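Local structure of OmpT protein (Vibrio cholerae serotype O1, 6EHD) at residues A[262-274]-A[283-295]. The protein probably forms a water-filled diffusion channel across the outer membrane, a non-specific porin that lets ions and small solutes through. The protein carries 1 engineered substitution. Sequence-based numbering, arbitrary orientation.
Sequences ADEDGTLVYLGVE and VYAEYGYGDGTTL. With C8E ((hydroxyethyloxy)tri(ethyloxy)octane), chain F.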
ATOM      1  N   ALA A 262      -0.954 -17.526 -23.102  1.00 50.10           N
ATOM      2  CA  ALA A 262      -1.899 -17.651 -21.978  1.00 54.83           C
ATOM      3  C   ALA A 262      -2.411 -16.237 -21.484  1.00 49.46           C
ATOM      4  O   ALA A 262      -1.598 -15.307 -21.376  1.00 43.53           O
ATOM      5  CB  ALA A 262      -1.214 -18.400 -20.849  1.00 50.20           C
ATOM      6  N   ASP A 263      -3.724 -16.073 -21.312  1.00 47.53           N
ATOM      7  CA  ASP A 263      -4.354 -14.788 -20.881  1.00 44.79           C
ATOM      8  C   ASP A 263      -5.215 -15.095 -19.669  1.00 48.97           C
ATOM      9  O   ASP A 263      -5.918 -16.133 -19.635  1.00 41.83           O
ATOM     10  CB  ASP A 263      -5.289 -14.214 -21.943  1.00 48.18           C
ATOM     11  CG  ASP A 263      -4.593 -13.316 -22.939  1.00 63.67           C
ATOM     12  OD1 ASP A 263      -3.723 -12.515 -22.573  1.00 71.56           O
ATOM     13  OD2 ASP A 263      -4.935 -13.394 -24.131  1.00 78.61           O
ATOM     14  N   GLU A 264      -5.230 -14.210 -18.675  1.00 35.16           N
ATOM     15  CA  GLU A 264      -6.311 -14.310 -17.603  1.00 36.98           C
ATOM     16  C   GLU A 264      -6.840 -12.893 -17.298  1.00 32.88           C
ATOM     17  O   GLU A 264      -6.316 -11.941 -17.848  1.00 29.38           O
ATOM     18  CB  GLU A 264      -5.787 -14.947 -16.331  1.00 40.37           C
ATOM     19  CG  GLU A 264      -5.123 -16.303 -16.482  1.00 47.73           C
ATOM     20  CD  GLU A 264      -6.024 -17.507 -16.411  1.00 59.63           C
ATOM     21  OE1 GLU A 264      -7.254 -17.386 -16.251  1.00 59.80           O
ATOM     22  OE2 GLU A 264      -5.467 -18.627 -16.499  1.00 73.36           O
ATOM     23  N   ASP A 265      -7.842 -12.789 -16.441  1.00 28.44           N
ATOM     24  CA  ASP A 265      -8.263 -11.456 -15.917  1.00 28.51           C
ATOM     25  C   ASP A 265      -8.919 -11.649 -14.546  1.00 30.20           C
ATOM     26  O   ASP A 265      -9.225 -12.817 -14.148  1.00 30.01           O
ATOM     27  CB  ASP A 265      -9.150 -10.682 -16.914  1.00 29.70           C
ATOM     28  CG  ASP A 265     -10.491 -11.321 -17.254  1.00 34.51           C
ATOM     29  OD1 ASP A 265     -11.063 -12.086 -16.474  1.00 35.67           O
ATOM     30  OD2 ASP A 265     -11.084 -10.818 -18.226  1.00 36.15           O
ATOM     31  N   GLY A 266      -9.159 -10.526 -13.849  1.00 29.96           N
ATOM     32  CA  GLY A 266      -9.751 -10.526 -12.495  1.00 26.62           C
ATOM     33  C   GLY A 266     -10.539  -9.257 -12.242  1.00 28.56           C
ATOM     34  O   GLY A 266     -10.126  -8.187 -12.719  1.00 26.57           O
ATOM     35  N   THR A 267     -11.688  -9.395 -11.550  1.00 25.05           N
ATOM     36  CA  THR A 267     -12.601  -8.314 -11.208  1.00 26.35           C
ATOM     37  C   THR A 267     -12.766  -8.301  -9.679  1.00 26.53           C
ATOM     38  O   THR A 267     -12.965  -9.396  -9.085  1.00 26.40           O
ATOM     39  CB  THR A 267     -13.947  -8.560 -11.897  1.00 29.26           C
ATOM     40  OG1 THR A 267     -13.745  -8.512 -13.346  1.00 28.59           O
ATOM     41  CG2 THR A 267     -14.880  -7.478 -11.561  1.00 32.02           C
ATOM     42  N   LEU A 268     -12.703  -7.092  -9.081  1.00 24.63           N
ATOM     43  CA  LEU A 268     -13.004  -6.926  -7.631  1.00 23.97           C
ATOM     44  C   LEU A 268     -13.905  -5.740  -7.486  1.00 24.69           C
ATOM     45  O   LEU A 268     -13.587  -4.643  -7.981  1.00 23.90           O
ATOM     46  CB  LEU A 268     -11.679  -6.811  -6.784  1.00 23.85           C
ATOM     47  CG  LEU A 268     -11.713  -6.730  -5.245  1.00 23.09           C
ATOM     48  CD1 LEU A 268     -12.348  -5.469  -4.736  1.00 24.79           C
ATOM     49  CD2 LEU A 268     -12.403  -7.926  -4.624  1.00 26.98           C
ATOM     50  N   VAL A 269     -15.083  -5.914  -6.852  1.00 21.75           N
ATOM     51  CA  VAL A 269     -15.984  -4.797  -6.550  1.00 22.35           C
ATOM     52  C   VAL A 269     -16.162  -4.743  -5.005  1.00 24.33           C
ATOM     53  O   VAL A 269     -16.323  -5.795  -4.339  1.00 23.35           O
ATOM     54  CB  VAL A 269     -17.381  -4.982  -7.227  1.00 26.68           C
ATOM     55  CG1 VAL A 269     -18.301  -3.847  -6.844  1.00 31.79           C
ATOM     56  CG2 VAL A 269     -17.236  -5.008  -8.772  1.00 28.26           C
ATOM     57  N   TYR A 270     -16.202  -3.539  -4.426  1.00 22.36           N
ATOM     58  CA  TYR A 270     -16.467  -3.375  -2.982  1.00 20.66           C
ATOM     59  C   TYR A 270     -17.496  -2.294  -2.767  1.00 21.57           C
ATOM     60  O   TYR A 270     -17.596  -1.321  -3.560  1.00 22.06           O
ATOM     61  CB  TYR A 270     -15.158  -3.181  -2.126  1.00 21.07           C
ATOM     62  CG  TYR A 270     -14.338  -1.943  -2.482  1.00 18.94           C
ATOM     63  CD1 TYR A 270     -14.675  -0.647  -2.027  1.00 18.33           C
ATOM     64  CD2 TYR A 270     -13.237  -2.073  -3.376  1.00 21.29           C
ATOM     65  CE1 TYR A 270     -13.905   0.442  -2.417  1.00 18.61           C
ATOM     66  CE2 TYR A 270     -12.477  -0.979  -3.790  1.00 20.19           C
ATOM     67  CZ  TYR A 270     -12.826   0.288  -3.323  1.00 18.11           C
ATOM     68  OH  TYR A 270     -12.067   1.375  -3.751  1.00 20.32           O
ATOM     69  N   LEU A 271     -18.267  -2.417  -1.653  1.00 20.63           N
ATOM     70  CA  LEU A 271     -19.185  -1.366  -1.218  1.00 22.05           C
ATOM     71  C   LEU A 271     -19.150  -1.364   0.352  1.00 22.04           C
ATOM     72  O   LEU A 271     -19.175  -2.436   0.941  1.00 23.83           O
ATOM     73  CB  LEU A 271     -20.641  -1.795  -1.603  1.00 28.44           C
ATOM     74  CG  LEU A 271     -21.835  -0.925  -1.208  1.00 29.19           C
ATOM     75  CD1 LEU A 271     -21.768   0.541  -1.600  1.00 34.90           C
ATOM     76  CD2 LEU A 271     -23.199  -1.458  -1.711  1.00 35.33           C
ATOM     77  N   GLY A 272     -19.032  -0.206   0.963  1.00 22.26           N
ATOM     78  CA  GLY A 272     -18.965  -0.164   2.451  1.00 23.00           C
ATOM     79  C   GLY A 272     -19.398   1.127   3.029  1.00 22.22           C
ATOM     80  O   GLY A 272     -19.804   2.100   2.339  1.00 22.16           O
ATOM     81  N   VAL A 273     -19.388   1.149   4.395  1.00 22.04           N
ATOM     82  CA  VAL A 273     -19.777   2.273   5.137  1.00 23.45           C
ATOM     83  C   VAL A 273     -18.817   2.487   6.317  1.00 23.44           C
ATOM     84  O   VAL A 273     -18.390   1.501   6.923  1.00 22.33           O
ATOM     85  CB  VAL A 273     -21.234   2.139   5.700  1.00 26.82           C
ATOM     86  CG1 VAL A 273     -21.435   0.944   6.526  1.00 28.63           C
ATOM     87  CG2 VAL A 273     -21.655   3.375   6.475  1.00 27.83           C
ATOM     88  N   GLU A 274     -18.451   3.769   6.535  1.00 22.54           N
ATOM     89  CA  GLU A 274     -17.580   4.213   7.659  1.00 24.62           C
ATOM     90  C   GLU A 274     -18.362   5.087   8.588  1.00 22.54           C
ATOM     91  O   GLU A 274     -18.991   6.095   8.166  1.00 23.53           O
ATOM     92  CB  GLU A 274     -16.363   5.003   7.098  1.00 27.10           C
ATOM     93  CG  GLU A 274     -15.409   5.694   8.161  1.00 28.60           C
ATOM     94  CD  GLU A 274     -14.573   6.772   7.427  1.00 30.73           C
ATOM     95  OE1 GLU A 274     -13.540   6.414   6.796  1.00 31.21           O
ATOM     96  OE2 GLU A 274     -15.038   7.924   7.292  1.00 31.95           O
ATOM     97  N   VAL A 283     -15.773   2.869  13.253  1.00 22.82           N
ATOM     98  CA  VAL A 283     -16.153   1.506  12.856  1.00 22.51           C
ATOM     99  C   VAL A 283     -16.495   1.505  11.345  1.00 20.84           C
ATOM    100  O   VAL A 283     -16.740   2.549  10.744  1.00 23.43           O
ATOM    101  CB  VAL A 283     -17.389   0.946  13.646  1.00 23.08           C
ATOM    102  CG1 VAL A 283     -16.990   0.842  15.153  1.00 24.91           C
ATOM    103  CG2 VAL A 283     -18.593   1.800  13.461  1.00 26.34           C
ATOM    104  N   TYR A 284     -16.473   0.313  10.801  1.00 20.63           N
ATOM    105  CA  TYR A 284     -16.758   0.172   9.361  1.00 22.30           C
ATOM    106  C   TYR A 284     -17.243  -1.256   9.011  1.00 22.99           C
ATOM    107  O   TYR A 284     -16.914  -2.248   9.703  1.00 22.59           O
ATOM    108  CB  TYR A 284     -15.451   0.483   8.533  1.00 23.95           C
ATOM    109  CG  TYR A 284     -14.153   0.047   9.150  1.00 20.54           C
ATOM    110  CD1 TYR A 284     -13.485   0.844  10.067  1.00 22.64           C
ATOM    111  CD2 TYR A 284     -13.625  -1.181   8.895  1.00 21.41           C
ATOM    112  CE1 TYR A 284     -12.329   0.440  10.713  1.00 24.82           C
ATOM    113  CE2 TYR A 284     -12.409  -1.587   9.490  1.00 24.08           C
ATOM    114  CZ  TYR A 284     -11.788  -0.787  10.461  1.00 23.85           C
ATOM    115  OH  TYR A 284     -10.586  -1.233  11.041  1.00 26.40           O
ATOM    116  N   ALA A 285     -17.985  -1.360   7.886  1.00 21.13           N
ATOM    117  CA  ALA A 285     -18.448  -2.631   7.397  1.00 22.40           C
ATOM    118  C   ALA A 285     -18.387  -2.620   5.844  1.00 21.70           C
ATOM    119  O   ALA A 285     -18.769  -1.581   5.236  1.00 23.27           O
ATOM    120  CB  ALA A 285     -19.914  -2.836   7.825  1.00 26.11           C
ATOM    121  N   GLU A 286     -17.973  -3.748   5.286  1.00 21.33           N
ATOM    122  CA  GLU A 286     -17.743  -3.814   3.862  1.00 23.00           C
ATOM    123  C   GLU A 286     -18.130  -5.145   3.254  1.00 22.80           C
ATOM    124  O   GLU A 286     -17.887  -6.217   3.815  1.00 24.17           O
ATOM    125  CB  GLU A 286     -16.167  -3.572   3.647  1.00 21.95           C
ATOM    126  CG  GLU A 286     -15.716  -3.382   2.198  1.00 22.49           C
ATOM    127  CD  GLU A 286     -14.186  -2.989   2.184  1.00 22.01           C
ATOM    128  OE1 GLU A 286     -13.894  -1.935   2.863  1.00 22.18           O
ATOM    129  OE2 GLU A 286     -13.396  -3.703   1.535  1.00 25.43           O
ATOM    130  N   TYR A 287     -18.634  -5.067   2.017  1.00 25.06           N
ATOM    131  CA  TYR A 287     -18.830  -6.270   1.160  1.00 23.23           C
ATOM    132  C   TYR A 287     -17.858  -6.207  -0.034  1.00 25.58           C
ATOM    133  O   TYR A 287     -17.706  -5.134  -0.665  1.00 24.19           O
ATOM    134  CB  TYR A 287     -20.257  -6.191   0.625  1.00 24.20           C
ATOM    135  CG  TYR A 287     -20.565  -7.164  -0.518  1.00 25.16           C
ATOM    136  CD1 TYR A 287     -20.439  -8.544  -0.342  1.00 27.58           C
ATOM    137  CD2 TYR A 287     -20.864  -6.697  -1.822  1.00 30.94           C
ATOM    138  CE1 TYR A 287     -20.715  -9.454  -1.420  1.00 30.90           C
ATOM    139  CE2 TYR A 287     -21.088  -7.593  -2.898  1.00 30.66           C
ATOM    140  CZ  TYR A 287     -21.041  -8.972  -2.678  1.00 30.53           C
ATOM    141  OH  TYR A 287     -21.331  -9.861  -3.748  1.00 32.94           O
ATOM    142  N   GLY A 288     -17.245  -7.340  -0.319  1.00 23.79           N
ATOM    143  CA  GLY A 288     -16.357  -7.549  -1.461  1.00 28.55           C
ATOM    144  C   GLY A 288     -16.776  -8.753  -2.358  1.00 28.26           C
ATOM    145  O   GLY A 288     -16.945  -9.847  -1.847  1.00 28.16           O
ATOM    146  N   TYR A 289     -16.892  -8.506  -3.684  1.00 24.40           N
ATOM    147  CA  TYR A 289     -17.179  -9.567  -4.697  1.00 27.09           C
ATOM    148  C   TYR A 289     -15.946  -9.721  -5.587  1.00 30.17           C
ATOM    149  O   TYR A 289     -15.467  -8.686  -6.182  1.00 26.95           O
ATOM    150  CB  TYR A 289     -18.389  -9.144  -5.523  1.00 30.67           C
ATOM    151  CG  TYR A 289     -18.563 -10.114  -6.704  1.00 30.78           C
ATOM    152  CD1 TYR A 289     -19.219 -11.347  -6.535  1.00 37.97           C
ATOM    153  CD2 TYR A 289     -18.012  -9.827  -7.937  1.00 34.17           C
ATOM    154  CE1 TYR A 289     -19.361 -12.233  -7.619  1.00 39.62           C
ATOM    155  CE2 TYR A 289     -18.169 -10.719  -9.047  1.00 39.08           C
ATOM    156  CZ  TYR A 289     -18.853 -11.899  -8.860  1.00 41.49           C
ATOM    157  OH  TYR A 289     -18.988 -12.800  -9.917  1.00 43.57           O
ATOM    158  N   GLY A 290     -15.328 -10.920  -5.624  1.00 26.72           N
ATOM    159  CA  GLY A 290     -14.166 -11.192  -6.462  1.00 27.76           C
ATOM    160  C   GLY A 290     -14.445 -12.299  -7.518  1.00 33.34           C
ATOM    161  O   GLY A 290     -15.166 -13.249  -7.210  1.00 29.67           O
ATOM    162  N   ASP A 291     -13.898 -12.166  -8.729  1.00 28.67           N
ATOM    163  CA  ASP A 291     -13.984 -13.258  -9.760  1.00 30.80           C
ATOM    164  C   ASP A 291     -12.761 -13.212 -10.636  1.00 31.57           C
ATOM    165  O   ASP A 291     -12.515 -12.175 -11.304  1.00 30.13           O
ATOM    166  CB  ASP A 291     -15.244 -13.075 -10.571  1.00 29.60           C
ATOM    167  CG  ASP A 291     -15.572 -14.319 -11.462  1.00 39.90           C
ATOM    168  OD1 ASP A 291     -15.511 -15.421 -10.954  1.00 33.73           O
ATOM    169  OD2 ASP A 291     -15.770 -14.135 -12.644  1.00 38.19           O
ATOM    170  N   GLY A 292     -12.006 -14.325 -10.682  1.00 30.02           N
ATOM    171  CA  GLY A 292     -10.856 -14.419 -11.540  1.00 29.24           C
ATOM    172  C   GLY A 292      -9.564 -14.434 -10.831  1.00 28.33           C
ATOM    173  O   GLY A 292      -9.488 -14.862  -9.648  1.00 32.04           O
ATOM    174  N   THR A 293      -8.527 -13.939 -11.510  1.00 27.67           N
ATOM    175  CA  THR A 293      -7.142 -14.029 -11.086  1.00 28.12           C
ATOM    176  C   THR A 293      -6.511 -12.733 -10.512  1.00 31.91           C
ATOM    177  O   THR A 293      -6.807 -11.668 -11.072  1.00 30.53           O
ATOM    178  CB  THR A 293      -6.330 -14.437 -12.331  1.00 34.19           C
ATOM    179  OG1 THR A 293      -6.753 -15.771 -12.733  1.00 35.66           O
ATOM    180  CG2 THR A 293      -4.844 -14.439 -12.075  1.00 32.58           C
ATOM    181  N   THR A 294      -5.699 -12.852  -9.454  1.00 27.31           N
ATOM    182  CA  THR A 294      -4.655 -11.859  -9.081  1.00 29.31           C
ATOM    183  C   THR A 294      -3.316 -12.525  -8.985  1.00 29.42           C
ATOM    184  O   THR A 294      -3.285 -13.670  -8.451  1.00 32.39           O
ATOM    185  CB  THR A 294      -5.001 -11.070  -7.779  1.00 26.24           C
ATOM    186  OG1 THR A 294      -3.962 -10.144  -7.449  1.00 27.51           O
ATOM    187  CG2 THR A 294      -5.172 -11.980  -6.555  1.00 29.85           C
ATOM    188  N   LEU A 295      -2.228 -11.864  -9.446  1.00 27.04           N
ATOM    189  CA  LEU A 295      -0.847 -12.286  -9.163  1.00 28.78           C
ATOM    190  C   LEU A 295      -0.330 -11.901  -7.764  1.00 32.41           C
ATOM    191  O   LEU A 295       0.807 -12.180  -7.440  1.00 31.10           O
ATOM    192  CB  LEU A 295       0.140 -11.891 -10.260  1.00 31.99           C
ATOM    193  CG  LEU A 295      -0.340 -12.346 -11.649  1.00 34.39           C
ATOM    194  CD1 LEU A 295       0.657 -11.880 -12.693  1.00 35.99           C
ATOM    195  CD2 LEU A 295      -0.571 -13.848 -11.680  1.00 39.66           C
TER
HETATM  196  O9  C8E F 405      -7.609 -15.576  -0.282  1.00 73.42           O
HETATM  197  C10 C8E F 405      -8.907 -15.095  -0.568  1.00 62.64           C
HETATM  198  C11 C8E F 405      -9.001 -13.639  -0.157  1.00 61.81           C
HETATM  199  O12 C8E F 405     -10.159 -13.104  -0.817  1.00 53.65           O
HETATM  200  C13 C8E F 405     -10.182 -11.684  -0.869  1.00 46.55           C
HETATM  201  C14 C8E F 405     -11.156 -11.089  -1.872  1.00 55.42           C
HETATM  202  O15 C8E F 405     -10.954 -11.491  -3.260  1.00 56.76           O
HETATM  203  C16 C8E F 405      -9.702 -11.011  -3.745  1.00 46.19           C
HETATM  204  C17 C8E F 405      -9.327 -11.903  -4.889  1.00 54.71           C
HETATM  205  O18 C8E F 405      -9.776 -11.230  -6.043  1.00 49.83           O
HETATM  206  C19 C8E F 405      -8.722 -10.872  -6.919  1.00 51.62           C
HETATM  207  C20 C8E F 405      -8.964 -11.762  -8.097  1.00 52.04           C
HETATM  208  O21 C8E F 405     -10.089 -11.248  -8.793  1.00 51.13           O
HETATM  209  O   HOH W   1      -8.728 -16.074 -14.286  1.00 55.01           O
HETATM  210  O   HOH W   2     -12.838 -11.036 -14.280  1.00 45.53           O
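T267, V269, L271 and V273 each pair through two backbone hydrogen bonds with D291, Y289, Y287 and A285 respectively, strands 263-274 and 283-291 running antiparallel (170°) with their axes 4.7 Å apart. Between these pairs the CA atoms of G290, G288 and G272 pass close to carbonyl oxygens of the other strand, and CA of Y270 lies 3.2 Å from O of Y287. At the end near G292 the ladder changes: T293 N bonds to D265 O from above the carbonyl plane, 39° out of it; the chain turns a corner at G292, and strand 293-299 joins a different sheet. The two strands form a hairpin in the wall of the porin barrel. V269, L271, V273, A285, Y287 and Y289 line its outer surface, and a C8E detergent molecule lies beside L271. On the other face, with CG anti to the backbone N (chi1 -176°), L268 swings CD2 back toward the second strand, 3.5 Å from Y289 O and 4.1 Å from G290 CA; the ether chain of a second C8E lies next to it. E286 extends on this side with OE2 4.1 Å from Y270 CB. Its carboxylate is held by the Y248 hydroxyl and by the backbone nitrogens of Y101 and F103, while the Y270 hydroxyl bonds to Y99 N. Near the corner E264 and T293 cross at about a right angle, E264 CB 3.8 Å from T293 OG1. A water joins D265 OD1, T267 OG1 and D291 O, donating to the two acceptors and accepting from the threonine hydroxyl; D265 OD2 is hydrogen-bonded to Y253 OH on the neighbouring strand 245-258.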